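Local coordinates for hexokinase (Schistosoma mansoni, PDB 1BDG), which phosphorylates glucose and other hexoses with ATP to give hexose 6-phosphates, the entry step of glycolysis, at residues A[5-19]-A[358-370]. Sequence-based numbering, arbitrary orientation.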
loop_
_atom_site.group_PDB
_atom_site.type_symbol
_atom_site.label_atom_id
_atom_site.label_comp_id
_atom_site.label_asym_id
_atom_site.label_seq_id
_atom_site.Cartn_x
_atom_site.Cartn_y
_atom_site.Cartn_z
ATOM N N ASP A 5 -24.635 27.612 -13.624
ATOM C CA ASP A 5 -23.604 26.600 -13.528
ATOM C C ASP A 5 -22.738 27.023 -12.358
ATOM O O ASP A 5 -22.461 26.229 -11.481
ATOM C CB ASP A 5 -22.804 26.531 -14.825
ATOM C CG ASP A 5 -23.530 25.759 -15.903
ATOM O OD1 ASP A 5 -24.626 25.214 -15.603
ATOM O OD2 ASP A 5 -23.000 25.675 -17.042
ATOM N N GLN A 6 -22.406 28.307 -12.300
ATOM C CA GLN A 6 -21.598 28.842 -11.213
ATOM C C GLN A 6 -22.251 28.460 -9.878
ATOM O O GLN A 6 -21.582 27.933 -8.981
ATOM C CB GLN A 6 -21.494 30.362 -11.343
ATOM C CG GLN A 6 -20.475 31.014 -10.425
ATOM C CD GLN A 6 -19.061 30.627 -10.767
ATOM O OE1 GLN A 6 -18.555 30.964 -11.850
ATOM N NE2 GLN A 6 -18.409 29.905 -9.857
ATOM N N GLN A 7 -23.562 28.649 -9.775
ATOM C CA GLN A 7 -24.279 28.301 -8.543
ATOM C C GLN A 7 -24.103 26.814 -8.208
ATOM O O GLN A 7 -23.833 26.468 -7.060
ATOM C CB GLN A 7 -25.781 28.633 -8.647
ATOM C CG GLN A 7 -26.152 30.088 -8.374
ATOM C CD GLN A 7 -27.671 30.317 -8.426
ATOM O OE1 GLN A 7 -28.182 30.973 -9.335
ATOM N NE2 GLN A 7 -28.393 29.750 -7.466
ATOM N N LEU A 8 -24.256 25.942 -9.205
ATOM C CA LEU A 8 -24.116 24.500 -8.996
ATOM C C LEU A 8 -22.730 24.172 -8.487
ATOM O O LEU A 8 -22.587 23.353 -7.574
ATOM C CB LEU A 8 -24.357 23.717 -10.284
ATOM C CG LEU A 8 -25.791 23.544 -10.756
ATOM C CD1 LEU A 8 -25.817 22.510 -11.857
ATOM C CD2 LEU A 8 -26.648 23.068 -9.604
ATOM N N PHE A 9 -21.711 24.813 -9.063
ATOM C CA PHE A 9 -20.342 24.565 -8.652
ATOM C C PHE A 9 -20.125 24.961 -7.196
ATOM O O PHE A 9 -19.491 24.222 -6.436
ATOM C CB PHE A 9 -19.372 25.303 -9.536
ATOM C CG PHE A 9 -17.943 24.960 -9.253
ATOM C CD1 PHE A 9 -17.390 23.781 -9.743
ATOM C CD2 PHE A 9 -17.155 25.794 -8.458
ATOM C CE1 PHE A 9 -16.075 23.436 -9.444
ATOM C CE2 PHE A 9 -15.837 25.462 -8.150
ATOM C CZ PHE A 9 -15.294 24.285 -8.641
ATOM N N GLU A 10 -20.673 26.102 -6.782
ATOM C CA GLU A 10 -20.518 26.529 -5.397
ATOM C C GLU A 10 -21.139 25.552 -4.391
ATOM O O GLU A 10 -20.770 25.554 -3.217
ATOM C CB GLU A 10 -21.039 27.949 -5.188
ATOM C CG GLU A 10 -19.919 29.010 -5.243
ATOM C CD GLU A 10 -20.130 30.062 -6.329
ATOM O OE1 GLU A 10 -20.152 29.669 -7.515
ATOM O OE2 GLU A 10 -20.258 31.272 -5.994
ATOM N N LYS A 11 -22.080 24.722 -4.847
ATOM C CA LYS A 11 -22.690 23.709 -3.982
ATOM C C LYS A 11 -21.643 22.607 -3.785
ATOM O O LYS A 11 -21.385 22.154 -2.652
ATOM C CB LYS A 11 -23.921 23.105 -4.643
ATOM C CG LYS A 11 -25.046 24.060 -4.766
ATOM C CD LYS A 11 -26.201 23.482 -5.549
ATOM C CE LYS A 11 -27.430 24.389 -5.373
ATOM N NZ LYS A 11 -28.532 24.088 -6.337
ATOM N N VAL A 12 -21.030 22.187 -4.895
ATOM C CA VAL A 12 -20.009 21.149 -4.855
ATOM C C VAL A 12 -18.885 21.584 -3.906
ATOM O O VAL A 12 -18.332 20.765 -3.163
ATOM C CB VAL A 12 -19.450 20.840 -6.271
ATOM C CG1 VAL A 12 -18.339 19.805 -6.200
ATOM C CG2 VAL A 12 -20.554 20.344 -7.156
ATOM N N VAL A 13 -18.567 22.869 -3.890
ATOM C CA VAL A 13 -17.521 23.320 -2.994
ATOM C C VAL A 13 -17.907 23.106 -1.530
ATOM O O VAL A 13 -17.156 22.524 -0.751
ATOM C CB VAL A 13 -17.177 24.785 -3.243
ATOM C CG1 VAL A 13 -16.282 25.322 -2.112
ATOM C CG2 VAL A 13 -16.480 24.912 -4.596
ATOM N N GLU A 14 -19.126 23.500 -1.193
ATOM C CA GLU A 14 -19.648 23.398 0.159
ATOM C C GLU A 14 -19.766 21.946 0.644
ATOM O O GLU A 14 -19.520 21.644 1.819
ATOM C CB GLU A 14 -21.001 24.119 0.209
ATOM C CG GLU A 14 -21.344 24.718 1.556
ATOM C CD GLU A 14 -20.266 25.659 2.071
ATOM O OE1 GLU A 14 -19.475 26.181 1.235
ATOM O OE2 GLU A 14 -20.204 25.864 3.313
ATOM N N ILE A 15 -20.118 21.050 -0.267
ATOM C CA ILE A 15 -20.282 19.629 0.053
ATOM C C ILE A 15 -18.912 18.973 0.246
ATOM O O ILE A 15 -18.697 18.209 1.204
ATOM C CB ILE A 15 -21.116 18.912 -1.077
ATOM C CG1 ILE A 15 -22.518 19.529 -1.129
ATOM C CG2 ILE A 15 -21.178 17.392 -0.863
ATOM C CD1 ILE A 15 -23.172 19.469 -2.467
ATOM N N LEU A 16 -17.973 19.312 -0.639
ATOM C CA LEU A 16 -16.618 18.766 -0.574
ATOM C C LEU A 16 -15.691 19.509 0.382
ATOM O O LEU A 16 -14.533 19.139 0.548
ATOM C CB LEU A 16 -16.002 18.697 -1.968
ATOM C CG LEU A 16 -16.784 17.794 -2.914
ATOM C CD1 LEU A 16 -16.078 17.748 -4.232
ATOM C CD2 LEU A 16 -16.905 16.404 -2.320
ATOM N N LYS A 17 -16.220 20.507 1.076
ATOM C CA LYS A 17 -15.407 21.269 2.020
ATOM C C LYS A 17 -14.782 20.407 3.135
ATOM O O LYS A 17 -13.637 20.620 3.510
ATOM C CB LYS A 17 -16.195 22.462 2.584
ATOM C CG LYS A 17 -15.312 23.601 3.050
ATOM C CD LYS A 17 -16.061 24.897 3.244
ATOM C CE LYS A 17 -15.187 25.822 4.079
ATOM N NZ LYS A 17 -15.739 27.176 4.351
ATOM N N PRO A 18 -15.498 19.387 3.636
ATOM C CA PRO A 18 -14.913 18.557 4.691
ATOM C C PRO A 18 -13.646 17.834 4.278
ATOM O O PRO A 18 -13.023 17.198 5.119
ATOM C CB PRO A 18 -16.028 17.570 5.006
ATOM C CG PRO A 18 -17.223 18.397 4.825
ATOM C CD PRO A 18 -16.925 19.070 3.497
ATOM N N PHE A 19 -13.327 17.849 2.976
ATOM C CA PHE A 19 -12.100 17.225 2.450
ATOM C C PHE A 19 -10.946 18.221 2.496
ATOM O O PHE A 19 -9.793 17.820 2.481
ATOM C CB PHE A 19 -12.259 16.787 0.995
ATOM C CG PHE A 19 -13.061 15.552 0.809
ATOM C CD1 PHE A 19 -14.450 15.602 0.818
ATOM C CD2 PHE A 19 -12.438 14.343 0.566
ATOM C CE1 PHE A 19 -15.215 14.468 0.583
ATOM C CE2 PHE A 19 -13.202 13.187 0.327
ATOM C CZ PHE A 19 -14.598 13.257 0.336
ATOM N N ILE A 358 -20.399 21.853 -16.865
ATOM C CA ILE A 358 -20.477 21.876 -15.405
ATOM C C ILE A 358 -20.117 20.514 -14.830
ATOM O O ILE A 358 -19.413 20.427 -13.833
ATOM C CB ILE A 358 -21.865 22.196 -14.861
ATOM C CG1 ILE A 358 -22.860 22.405 -15.989
ATOM C CG2 ILE A 358 -21.784 23.337 -13.863
ATOM C CD1 ILE A 358 -24.282 22.048 -15.577
ATOM N N ASP A 359 -20.591 19.451 -15.476
ATOM C CA ASP A 359 -20.336 18.105 -14.988
ATOM C C ASP A 359 -18.848 17.815 -14.968
ATOM O O ASP A 359 -18.322 17.262 -13.989
ATOM C CB ASP A 359 -21.064 17.071 -15.844
ATOM C CG ASP A 359 -22.563 17.285 -15.876
ATOM O OD1 ASP A 359 -23.174 17.555 -14.820
ATOM O OD2 ASP A 359 -23.127 17.166 -16.975
ATOM N N ASN A 360 -18.180 18.200 -16.052
ATOM C CA ASN A 360 -16.745 18.002 -16.186
ATOM C C ASN A 360 -16.031 18.799 -15.105
ATOM O O ASN A 360 -15.188 18.257 -14.374
ATOM C CB ASN A 360 -16.281 18.455 -17.565
ATOM C CG ASN A 360 -16.738 17.531 -18.673
ATOM O OD1 ASN A 360 -16.742 17.909 -19.846
ATOM N ND2 ASN A 360 -17.072 16.295 -18.323
ATOM N N ARG A 361 -16.384 20.075 -14.986
ATOM C CA ARG A 361 -15.784 20.947 -13.980
ATOM C C ARG A 361 -16.004 20.394 -12.561
ATOM O O ARG A 361 -15.057 20.250 -11.786
ATOM C CB ARG A 361 -16.339 22.368 -14.100
ATOM C CG ARG A 361 -15.844 23.266 -12.999
ATOM C CD ARG A 361 -15.837 24.719 -13.380
ATOM N NE ARG A 361 -16.539 25.547 -12.407
ATOM C CZ ARG A 361 -16.546 26.875 -12.436
ATOM N NH1 ARG A 361 -15.870 27.519 -13.393
ATOM N NH2 ARG A 361 -17.260 27.558 -11.545
ATOM N N ILE A 362 -17.261 20.087 -12.237
ATOM C CA ILE A 362 -17.637 19.514 -10.940
ATOM C C ILE A 362 -16.846 18.226 -10.676
ATOM O O ILE A 362 -16.310 18.056 -9.592
ATOM C CB ILE A 362 -19.174 19.199 -10.879
ATOM C CG1 ILE A 362 -19.972 20.483 -10.646
ATOM C CG2 ILE A 362 -19.481 18.122 -9.852
ATOM C CD1 ILE A 362 -21.454 20.294 -10.711
ATOM N N VAL A 363 -16.736 17.354 -11.678
ATOM C CA VAL A 363 -16.014 16.092 -11.520
ATOM C C VAL A 363 -14.493 16.216 -11.336
ATOM O O VAL A 363 -13.902 15.444 -10.582
ATOM C CB VAL A 363 -16.369 15.084 -12.649
ATOM C CG1 VAL A 363 -15.494 13.850 -12.578
ATOM C CG2 VAL A 363 -17.806 14.645 -12.509
ATOM N N ARG A 364 -13.854 17.175 -12.002
ATOM C CA ARG A 364 -12.400 17.348 -11.843
ATOM C C ARG A 364 -12.094 17.905 -10.445
ATOM O O ARG A 364 -11.035 17.661 -9.876
ATOM C CB ARG A 364 -11.827 18.287 -12.919
ATOM C CG ARG A 364 -10.302 18.257 -13.045
ATOM C CD ARG A 364 -9.717 19.661 -12.981
ATOM N NE ARG A 364 -8.275 19.733 -13.246
ATOM C CZ ARG A 364 -7.324 19.190 -12.480
ATOM N NH1 ARG A 364 -7.649 18.505 -11.379
ATOM N NH2 ARG A 364 -6.034 19.357 -12.800
ATOM N N TYR A 365 -13.035 18.652 -9.890
ATOM C CA TYR A 365 -12.861 19.213 -8.562
ATOM C C TYR A 365 -12.996 18.073 -7.548
ATOM O O TYR A 365 -12.233 17.988 -6.585
ATOM C CB TYR A 365 -13.916 20.290 -8.319
ATOM C CG TYR A 365 -13.774 21.020 -7.011
ATOM C CD1 TYR A 365 -12.775 21.968 -6.823
ATOM C CD2 TYR A 365 -14.665 20.778 -5.965
ATOM C CE1 TYR A 365 -12.669 22.664 -5.625
ATOM C CE2 TYR A 365 -14.570 21.459 -4.765
ATOM C CZ TYR A 365 -13.576 22.403 -4.598
ATOM O OH TYR A 365 -13.509 23.101 -3.421
ATOM N N ALA A 366 -13.947 17.176 -7.782
ATOM C CA ALA A 366 -14.129 16.043 -6.894
ATOM C C ALA A 366 -12.835 15.217 -6.844
ATOM O O ALA A 366 -12.376 14.869 -5.765
ATOM C CB ALA A 366 -15.326 15.202 -7.344
ATOM N N CYS A 367 -12.223 14.964 -8.004
ATOM C CA CYS A 367 -10.951 14.222 -8.103
ATOM C C CYS A 367 -9.838 14.923 -7.318
ATOM O O CYS A 367 -9.204 14.318 -6.459
ATOM C CB CYS A 367 -10.474 14.101 -9.560
ATOM S SG CYS A 367 -11.359 12.949 -10.631
ATOM N N GLU A 368 -9.565 16.176 -7.689
ATOM C CA GLU A 368 -8.557 17.017 -7.042
ATOM C C GLU A 368 -8.682 16.993 -5.512
ATOM O O GLU A 368 -7.686 16.865 -4.807
ATOM C CB GLU A 368 -8.682 18.472 -7.541
ATOM C CG GLU A 368 -7.819 19.466 -6.771
ATOM C CD GLU A 368 -8.232 20.926 -6.975
ATOM O OE1 GLU A 368 -9.288 21.347 -6.441
ATOM O OE2 GLU A 368 -7.477 21.669 -7.642
ATOM N N MET A 369 -9.904 17.135 -5.005
ATOM C CA MET A 369 -10.140 17.131 -3.570
ATOM C C MET A 369 -9.672 15.823 -2.972
ATOM O O MET A 369 -8.839 15.805 -2.063
ATOM C CB MET A 369 -11.626 17.320 -3.240
ATOM C CG MET A 369 -12.172 18.701 -3.514
ATOM S SD MET A 369 -11.113 19.993 -2.911
ATOM C CE MET A 369 -11.853 20.342 -1.348
ATOM N N VAL A 370 -10.184 14.728 -3.518
ATOM C CA VAL A 370 -9.846 13.406 -3.036
ATOM C C VAL A 370 -8.370 13.085 -3.131
ATOM O O VAL A 370 -7.782 12.604 -2.181
ATOM C CB VAL A 370 -10.654 12.339 -3.783
ATOM C CG1 VAL A 370 -10.210 10.934 -3.379
ATOM C CG2 VAL A 370 -12.149 12.555 -3.509
HETATM O O HOH W 1 -14.170 22.652 -0.573
#
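Ile-358 meets Asp-5 and Leu-8 where two nearly parallel helices, crossing at -17° with axes 10.1 Å apart, begin their side-by-side run. In this actin-like ATPase fold of the hexokinases, the N-terminal helix 5-16 is laid against the long helix 357-389 of the large subdomain; the centre of the contact lies about 28 Å from the centre of the chain. The CG1 and CD1 branch of Ile-358 lies across the carboxylate of Asp-5, while CD1 also reaches Leu-8 CD1. One turn on, Arg-361 sends its chain over a face of the Phe-9 ring in a cation-pi contact, CZ standing 4.2 Å from the ring centroid. With the guanidinium and ring planes 77° apart, the group stands on the ring instead of lying flat, and NE comes closest, 3.3 Å from Phe-9 CD1. At the guanidinium edge Gln-6 NE2 abuts NH2, donor beside donor, and is hydrogen-bonded to Glu-10 OE1; that carboxylate does not touch the guanidinium but may offset its charge. Ile-362 packs through CG1 and CG2 on Val-12 CG2 and also touches Leu-302 of helix 288-304, which packs on both helices. Tyr-365 is a knob in the hole formed by Phe-9, Val-12, Val-13 and Leu-16. Its CG, anti to the backbone N (chi1 -176°), carries the ring across to helix 5-16, where Phe-9 points its edge at one face in a T-shaped pair, centroids 5.2 Å apart; Met-369 CG, from the next turn of the same helix, lies over the rim of the opposite face. A water hydrogen-bonded to Tyr-365 OH donates to Val-13 O at 3.0 Å. Leu-16 CD1 touches both Tyr-365 CD2 and Ala-366 CA. Met-369, bent at chi2 and chi3, brings CE to Leu-16 O. Val-370, its side chain about 5 Å from that of Leu-328, a probable ATP-binding residue, takes the pair toward the presumed nucleotide site; its CG2 lies 4.0 Å from Phe-19 CE2.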